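Local coordinates for 182aa long hypothetical protein (Pyrococcus horikoshii, PDB 2GAN) that is of unknown function but probably transfers an acetyl group from acetyl-CoA to a substrate not yet identified, in the manner of GNAT acetyltransferases, at residues 20-23 and 24-28; 52-55 and 56-60; 101-104 and 105-108. All blocks are in the same frame, centred on the assembly; numbering follows the deposited sequence.

Interaction 1. Residues 20-23 and 24-28; sequences LMFR and IYRST
Leu20 and Met21 meet Ile24 in a local, mostly buried contact between successive turns of helix 14-27, close to its C-terminal end. One methyl serves both neighbours: Ile24 CD1 lies 3.9 Å from Leu20 CD1 and 4.1 Å from SE of the selenomethionine Met21. With CG1 beside the backbone N (chi1 -68°), the longer branch of Ile24 turns back along the previous turn, and CG1 comes to 3.3 Å from Leu20 O. Backbone i to i+4 hydrogen bonds run from Ile24 N to Leu20 O through to Ser27 N and Arg23 O. In the GNAT fold this is the first helix after the opening strand, and its apolar side packs on the central sheet: Leu20 touches Ile78 and Thr81, Met21 Phe111, and Ile24 Val113. Another flank carries Phe22, whose ring meets Phe47 edge-to-face, and the arginines Arg23 and Arg26. Arg26 NH1 approaches the Phe22 ring at CE2 (3.9 Å) obliquely, the guanidinium and ring planes 62° apart, while Arg26 NH2 rests 3.9 Å from Arg23 CG. Arg23 NE and Arg26 NH2 are only 4.6 Å apart; the salt bridge of Arg23 to Asp115 is likely to offset part of their repulsion. Thr28, where the chain leaves helical geometry, grips Ile24 O twice, its N and its OG1 (2.7 Å from that oxygen) arriving from opposite faces of the carbonyl plane.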
loop_
_atom_site.group_PDB
_atom_site.type_symbol
_atom_site.label_atom_id
_atom_site.label_comp_id
_atom_site.label_asym_id
_atom_site.label_seq_id
_atom_site.Cartn_x
_atom_site.Cartn_y
_atom_site.Cartn_z
ATOM N N LEU A 20 -7.659 -6.015 18.312
ATOM C CA LEU A 20 -7.630 -4.850 17.430
ATOM C C LEU A 20 -6.697 -5.182 16.254
ATOM O O LEU A 20 -7.025 -4.924 15.091
ATOM C CB LEU A 20 -7.116 -3.613 18.187
ATOM C CG LEU A 20 -6.715 -2.379 17.357
ATOM C CD1 LEU A 20 -7.846 -1.987 16.420
ATOM C CD2 LEU A 20 -6.366 -1.215 18.281
HETATM N N MSE A 21 -5.549 -5.782 16.550
HETATM C CA MSE A 21 -4.608 -6.127 15.494
HETATM C C MSE A 21 -5.164 -7.178 14.536
HETATM O O MSE A 21 -4.818 -7.188 13.351
HETATM C CB MSE A 21 -3.273 -6.594 16.095
HETATM C CG MSE A 21 -2.541 -5.494 16.864
HETATM SE SE MSE A 21 -2.235 -3.903 15.765
HETATM C CE MSE A 21 -0.418 -4.262 15.254
ATOM N N PHE A 22 -6.021 -8.060 15.038
ATOM C CA PHE A 22 -6.616 -9.086 14.181
ATOM C C PHE A 22 -7.623 -8.460 13.225
ATOM O O PHE A 22 -7.667 -8.799 12.039
ATOM C CB PHE A 22 -7.324 -10.151 15.015
ATOM C CG PHE A 22 -8.142 -11.108 14.197
ATOM C CD1 PHE A 22 -7.541 -11.903 13.223
ATOM C CD2 PHE A 22 -9.516 -11.198 14.382
ATOM C CE1 PHE A 22 -8.297 -12.773 12.441
ATOM C CE2 PHE A 22 -10.284 -12.063 13.605
ATOM C CZ PHE A 22 -9.674 -12.853 12.633
ATOM N N ARG A 23 -8.436 -7.547 13.738
ATOM C CA ARG A 23 -9.427 -6.896 12.897
ATOM C C ARG A 23 -8.712 -6.148 11.777
ATOM O O ARG A 23 -9.196 -6.079 10.651
ATOM C CB ARG A 23 -10.317 -5.976 13.754
ATOM C CG ARG A 23 -11.267 -6.765 14.675
ATOM C CD ARG A 23 -12.098 -5.884 15.609
ATOM N NE ARG A 23 -12.861 -4.883 14.870
ATOM C CZ ARG A 23 -12.602 -3.577 14.888
ATOM N NH1 ARG A 23 -11.607 -3.099 15.616
ATOM N NH2 ARG A 23 -13.325 -2.751 14.145
ATOM N N ILE A 24 -7.535 -5.618 12.077
ATOM C CA ILE A 24 -6.755 -4.910 11.068
ATOM C C ILE A 24 -6.183 -5.914 10.067
ATOM O O ILE A 24 -6.155 -5.663 8.864
ATOM C CB ILE A 24 -5.619 -4.121 11.725
ATOM C CG1 ILE A 24 -6.227 -2.975 12.539
ATOM C CG2 ILE A 24 -4.650 -3.595 10.670
ATOM C CD1 ILE A 24 -5.280 -2.355 13.528
ATOM N N TYR A 25 -5.728 -7.054 10.581
ATOM C CA TYR A 25 -5.169 -8.113 9.748
ATOM C C TYR A 25 -6.231 -8.596 8.769
ATOM O O TYR A 25 -5.931 -8.914 7.623
ATOM C CB TYR A 25 -4.712 -9.283 10.626
ATOM C CG TYR A 25 -3.963 -10.385 9.903
ATOM C CD1 TYR A 25 -4.548 -11.637 9.691
ATOM C CD2 TYR A 25 -2.641 -10.195 9.490
ATOM C CE1 TYR A 25 -3.829 -12.676 9.096
ATOM C CE2 TYR A 25 -1.913 -11.224 8.898
ATOM C CZ TYR A 25 -2.510 -12.466 8.707
ATOM O OH TYR A 25 -1.764 -13.500 8.179
ATOM N N ARG A 26 -7.475 -8.652 9.223
ATOM C CA ARG A 26 -8.571 -9.100 8.373
ATOM C C ARG A 26 -8.987 -7.987 7.409
ATOM O O ARG A 26 -9.122 -8.214 6.208
ATOM C CB ARG A 26 -9.757 -9.520 9.245
ATOM C CG ARG A 26 -10.945 -10.134 8.506
ATOM C CD ARG A 26 -12.018 -10.535 9.512
ATOM N NE ARG A 26 -12.522 -9.380 10.263
ATOM C CZ ARG A 26 -13.242 -9.458 11.382
ATOM N NH1 ARG A 26 -13.547 -10.641 11.900
ATOM N NH2 ARG A 26 -13.663 -8.354 11.984
ATOM N N SER A 27 -9.172 -6.776 7.921
ATOM C CA SER A 27 -9.584 -5.677 7.053
ATOM C C SER A 27 -8.584 -5.419 5.925
ATOM O O SER A 27 -8.980 -5.062 4.820
ATOM C CB SER A 27 -9.793 -4.400 7.867
ATOM O OG SER A 27 -8.558 -3.891 8.331
ATOM N N THR A 28 -7.295 -5.603 6.205
ATOM C CA THR A 28 -6.241 -5.391 5.202
ATOM C C THR A 28 -5.881 -6.676 4.456
ATOM O O THR A 28 -4.905 -6.720 3.700
ATOM C CB THR A 28 -4.939 -4.862 5.846
ATOM O OG1 THR A 28 -4.413 -5.849 6.751
ATOM C CG2 THR A 28 -5.209 -3.566 6.611
#

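Interaction 2. Residues 52-55 and 56-60; sequences EVYE and PFLKF
The Tyr54 ring crosses the next turn of helix 47-65 obliquely, CE1 3.9 Å from Leu58 CB and CE2 touching Phe57 CD2. The CE2 contact falls at the edge of the Phe57 ring, near its plane. Tyr54 CG is anti to the backbone N (chi1 -177°), which sends the ring forward to these two partners. Beneath the side chains the helix is bound by Leu58 N to Tyr54 O (3.0 Å) and Lys59 N to Glu55 O (2.9 Å), both nearly straight. Pro56 has no N-H to give, and the helix is kinked at Pro56 and Phe57, with Pro56 CD 3.8 Å from Glu52 O. Glu55 folds over this proline: its chain bends at chi2 (-76°) and brings OE1 to 3.2 Å from Pro56 N. The other oxygen, OE2, runs beside the extended Lys59 chain, 3.8 Å from Lys59 CD, although the charged ends stay apart; OE2 also makes a long, weak ion pair with Lys14. Were Glu55 replaced by alanine, Lys14 and Lys59 would probably lose a nearby negative charge, and the flank of Pro56 and the Lys59 stem would lose their cover. Tyr54 and Leu58 face inward, onto Leu18 and Phe111, as befits the second of the two helices that join the first and second strands of the GNAT fold.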
loop_
_atom_site.group_PDB
_atom_site.type_symbol
_atom_site.label_atom_id
_atom_site.label_comp_id
_atom_site.label_asym_id
_atom_site.label_seq_id
_atom_site.Cartn_x
_atom_site.Cartn_y
_atom_site.Cartn_z
ATOM N N GLU A 52 -1.880 -17.261 17.475
ATOM C CA GLU A 52 -0.807 -18.216 17.687
ATOM C C GLU A 52 0.538 -17.745 17.170
ATOM O O GLU A 52 1.577 -18.071 17.738
ATOM C CB GLU A 52 -1.152 -19.538 17.016
ATOM C CG GLU A 52 -0.192 -20.649 17.374
ATOM C CD GLU A 52 -0.496 -21.929 16.635
ATOM O OE1 GLU A 52 -1.685 -22.325 16.603
ATOM O OE2 GLU A 52 0.454 -22.544 16.098
ATOM N N VAL A 53 0.522 -16.970 16.097
ATOM C CA VAL A 53 1.768 -16.514 15.516
ATOM C C VAL A 53 2.116 -15.048 15.794
ATOM O O VAL A 53 3.211 -14.601 15.460
ATOM C CB VAL A 53 1.749 -16.773 13.997
ATOM C CG1 VAL A 53 0.944 -15.697 13.291
ATOM C CG2 VAL A 53 3.158 -16.865 13.473
ATOM N N TYR A 54 1.202 -14.310 16.423
ATOM C CA TYR A 54 1.432 -12.894 16.717
ATOM C C TYR A 54 1.465 -12.571 18.211
ATOM O O TYR A 54 2.186 -11.673 18.644
ATOM C CB TYR A 54 0.360 -12.042 16.028
ATOM C CG TYR A 54 0.530 -10.547 16.202
ATOM C CD1 TYR A 54 -0.153 -9.858 17.208
ATOM C CD2 TYR A 54 1.369 -9.818 15.360
ATOM C CE1 TYR A 54 -0.003 -8.482 17.365
ATOM C CE2 TYR A 54 1.521 -8.438 15.513
ATOM C CZ TYR A 54 0.838 -7.779 16.511
ATOM O OH TYR A 54 1.001 -6.422 16.668
ATOM N N GLU A 55 0.685 -13.310 18.991
ATOM C CA GLU A 55 0.609 -13.112 20.432
ATOM C C GLU A 55 1.995 -13.067 21.077
ATOM O O GLU A 55 2.291 -12.165 21.852
ATOM C CB GLU A 55 -0.251 -14.227 21.043
ATOM C CG GLU A 55 -0.675 -14.052 22.499
ATOM C CD GLU A 55 0.446 -14.321 23.476
ATOM O OE1 GLU A 55 1.238 -15.260 23.231
ATOM O OE2 GLU A 55 0.522 -13.611 24.503
ATOM N N PRO A 56 2.873 -14.029 20.754
ATOM C CA PRO A 56 4.213 -14.016 21.357
ATOM C C PRO A 56 4.983 -12.716 21.050
ATOM O O PRO A 56 5.651 -12.161 21.920
ATOM C CB PRO A 56 4.878 -15.253 20.747
ATOM C CG PRO A 56 3.699 -16.166 20.491
ATOM C CD PRO A 56 2.703 -15.215 19.897
ATOM N N PHE A 57 4.868 -12.236 19.814
ATOM C CA PHE A 57 5.528 -11.005 19.381
ATOM C C PHE A 57 5.017 -9.811 20.200
ATOM O O PHE A 57 5.800 -9.036 20.736
ATOM C CB PHE A 57 5.258 -10.786 17.882
ATOM C CG PHE A 57 5.985 -9.604 17.285
ATOM C CD1 PHE A 57 7.376 -9.508 17.353
ATOM C CD2 PHE A 57 5.273 -8.590 16.639
ATOM C CE1 PHE A 57 8.050 -8.419 16.787
ATOM C CE2 PHE A 57 5.935 -7.499 16.070
ATOM C CZ PHE A 57 7.328 -7.414 16.145
ATOM N N LEU A 58 3.700 -9.679 20.299
ATOM C CA LEU A 58 3.080 -8.589 21.045
ATOM C C LEU A 58 3.458 -8.643 22.525
ATOM O O LEU A 58 3.805 -7.623 23.131
ATOM C CB LEU A 58 1.550 -8.658 20.900
ATOM C CG LEU A 58 0.646 -7.646 21.621
ATOM C CD1 LEU A 58 0.926 -6.220 21.148
ATOM C CD2 LEU A 58 -0.804 -8.009 21.363
ATOM N N LYS A 59 3.393 -9.835 23.110
ATOM C CA LYS A 59 3.722 -9.985 24.524
ATOM C C LYS A 59 5.106 -9.395 24.782
ATOM O O LYS A 59 5.290 -8.609 25.712
ATOM C CB LYS A 59 3.695 -11.462 24.932
ATOM C CG LYS A 59 3.776 -11.685 26.434
ATOM C CD LYS A 59 3.550 -13.147 26.799
ATOM C CE LYS A 59 3.570 -13.341 28.313
ATOM N NZ LYS A 59 3.318 -14.764 28.705
ATOM N N PHE A 60 6.072 -9.769 23.947
ATOM C CA PHE A 60 7.426 -9.264 24.087
ATOM C C PHE A 60 7.532 -7.750 23.943
ATOM O O PHE A 60 8.166 -7.092 24.762
ATOM C CB PHE A 60 8.363 -9.935 23.076
ATOM C CG PHE A 60 9.670 -9.203 22.881
ATOM C CD1 PHE A 60 9.854 -8.356 21.786
ATOM C CD2 PHE A 60 10.706 -9.343 23.805
ATOM C CE1 PHE A 60 11.044 -7.658 21.614
ATOM C CE2 PHE A 60 11.905 -8.651 23.648
ATOM C CZ PHE A 60 12.075 -7.805 22.549
#

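Interaction 3. Residues 101-104 and 105-108; sequences LMNE and KVGL
Asn103 binds the chain ahead of it through two oxygens. Its side-chain OD1 accepts from Lys105 N at 2.7 Å, with the donor in the plane of the amide carbonyl, which makes an Asx turn; its backbone O accepts from Val106 N at 3.0 Å, closing a type I beta turn from Asn103 to Val106. In this second bond the N-H approaches from above the carbonyl plane, 45° out of it. Asn103 CG stands between its own backbone N and carbonyl carbon (chi1 74°), which curls the amide over the turn and fixes OD1 near Lys105 N. The amide's other end, ND2, makes a weak hydrogen bond to Glu100 O, so both ends are tied to backbone, which probably hinders the amide from flipping. Val106 packs against the inside of this loop. Its CG2 lies 3.3 Å from Asn103 ND2, the two side chains crossing at about a right angle, and only 3.1 Å from Leu101 O. Leu101 CB closes on the same methyl from farther off, at 4.2 Å. On the outside of the turn, Glu104 forms salt bridges with Lys140 and Arg88, and Lys105 NZ is hydrogen-bonded to Gly139 O. The turn thus starts strand 106-114, whose first residues pair with strand 141-146 through Asp141 and Tyr143 and with strand 78-85 through Val85; Leu101 and Val106 both rest on Tyr143, and Leu101 also packs against Ile173 of the second subunit.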
loop_
_atom_site.group_PDB
_atom_site.type_symbol
_atom_site.label_atom_id
_atom_site.label_comp_id
_atom_site.label_asym_id
_atom_site.label_seq_id
_atom_site.Cartn_x
_atom_site.Cartn_y
_atom_site.Cartn_z
ATOM N N LEU A 101 21.640 4.220 13.410
ATOM C CA LEU A 101 20.533 4.717 14.219
ATOM C C LEU A 101 20.680 4.339 15.689
ATOM O O LEU A 101 19.737 4.478 16.469
ATOM C CB LEU A 101 19.186 4.209 13.702
ATOM C CG LEU A 101 18.683 4.742 12.361
ATOM C CD1 LEU A 101 17.162 4.610 12.342
ATOM C CD2 LEU A 101 19.078 6.197 12.170
HETATM N N MSE A 102 21.853 3.858 16.079
HETATM C CA MSE A 102 22.049 3.494 17.473
HETATM C C MSE A 102 22.751 4.605 18.235
HETATM O O MSE A 102 23.854 4.416 18.731
HETATM C CB MSE A 102 22.853 2.198 17.586
HETATM C CG MSE A 102 22.163 0.993 16.978
HETATM SE SE MSE A 102 23.275 -0.579 17.081
HETATM C CE MSE A 102 22.230 -1.777 15.990
ATOM N N ASN A 103 22.107 5.766 18.331
ATOM C CA ASN A 103 22.691 6.893 19.051
ATOM C C ASN A 103 21.642 7.615 19.904
ATOM O O ASN A 103 20.440 7.425 19.718
ATOM C CB ASN A 103 23.347 7.864 18.071
ATOM C CG ASN A 103 22.342 8.666 17.293
ATOM O OD1 ASN A 103 21.644 9.517 17.847
ATOM N ND2 ASN A 103 22.257 8.400 16.001
ATOM N N GLU A 104 22.114 8.449 20.828
ATOM C CA GLU A 104 21.265 9.181 21.768
ATOM C C GLU A 104 20.171 10.071 21.182
ATOM O O GLU A 104 19.181 10.342 21.855
ATOM C CB GLU A 104 22.141 10.013 22.707
ATOM C CG GLU A 104 21.443 10.519 23.966
ATOM C CD GLU A 104 21.029 9.398 24.909
ATOM O OE1 GLU A 104 21.832 8.465 25.120
ATOM O OE2 GLU A 104 19.908 9.457 25.461
ATOM N N LYS A 105 20.339 10.543 19.952
ATOM C CA LYS A 105 19.305 11.387 19.364
ATOM C C LYS A 105 18.261 10.615 18.559
ATOM O O LYS A 105 17.426 11.219 17.892
ATOM C CB LYS A 105 19.923 12.474 18.482
ATOM C CG LYS A 105 20.531 13.623 19.282
ATOM C CD LYS A 105 20.565 14.918 18.479
ATOM C CE LYS A 105 19.161 15.457 18.195
ATOM N NZ LYS A 105 18.455 15.962 19.407
ATOM N N VAL A 106 18.297 9.287 18.626
ATOM C CA VAL A 106 17.331 8.481 17.879
ATOM C C VAL A 106 16.068 8.140 18.672
ATOM O O VAL A 106 16.128 7.699 19.820
ATOM C CB VAL A 106 17.968 7.156 17.357
ATOM C CG1 VAL A 106 16.913 6.296 16.689
ATOM C CG2 VAL A 106 19.069 7.467 16.351
ATOM N N GLY A 107 14.921 8.359 18.036
ATOM C CA GLY A 107 13.638 8.056 18.641
ATOM C C GLY A 107 12.823 7.240 17.650
ATOM O O GLY A 107 12.657 7.642 16.498
ATOM N N LEU A 108 12.311 6.098 18.099
ATOM C CA LEU A 108 11.532 5.207 17.242
ATOM C C LEU A 108 10.025 5.250 17.480
ATOM O O LEU A 108 9.562 5.211 18.616
ATOM C CB LEU A 108 12.011 3.765 17.433
ATOM C CG LEU A 108 13.236 3.229 16.699
ATOM C CD1 LEU A 108 14.230 4.317 16.412
ATOM C CD2 LEU A 108 13.852 2.115 17.521
#

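The three contacts follow one another along the chain without nesting. Interactions 1 and 2 belong to consecutive helices, 14-27 and 47-65, their centres about 15 Å apart, and they touch where Met21 packs on Tyr54. Both helices also press on Phe111 of strand 106-114, the strand that interaction 3 opens. That turn lies well away, its centre about 30 Å from interaction 1 and 25 Å from interaction 2. Strand 106-114 therefore links the loop end of the sheet to the helical layer. Bound sulfate, probably from the crystallisation liquor, lies about 5 Å from the side chain of Met21 and about 5 Å from that of Phe57, and may mark a pocket beside the two helices.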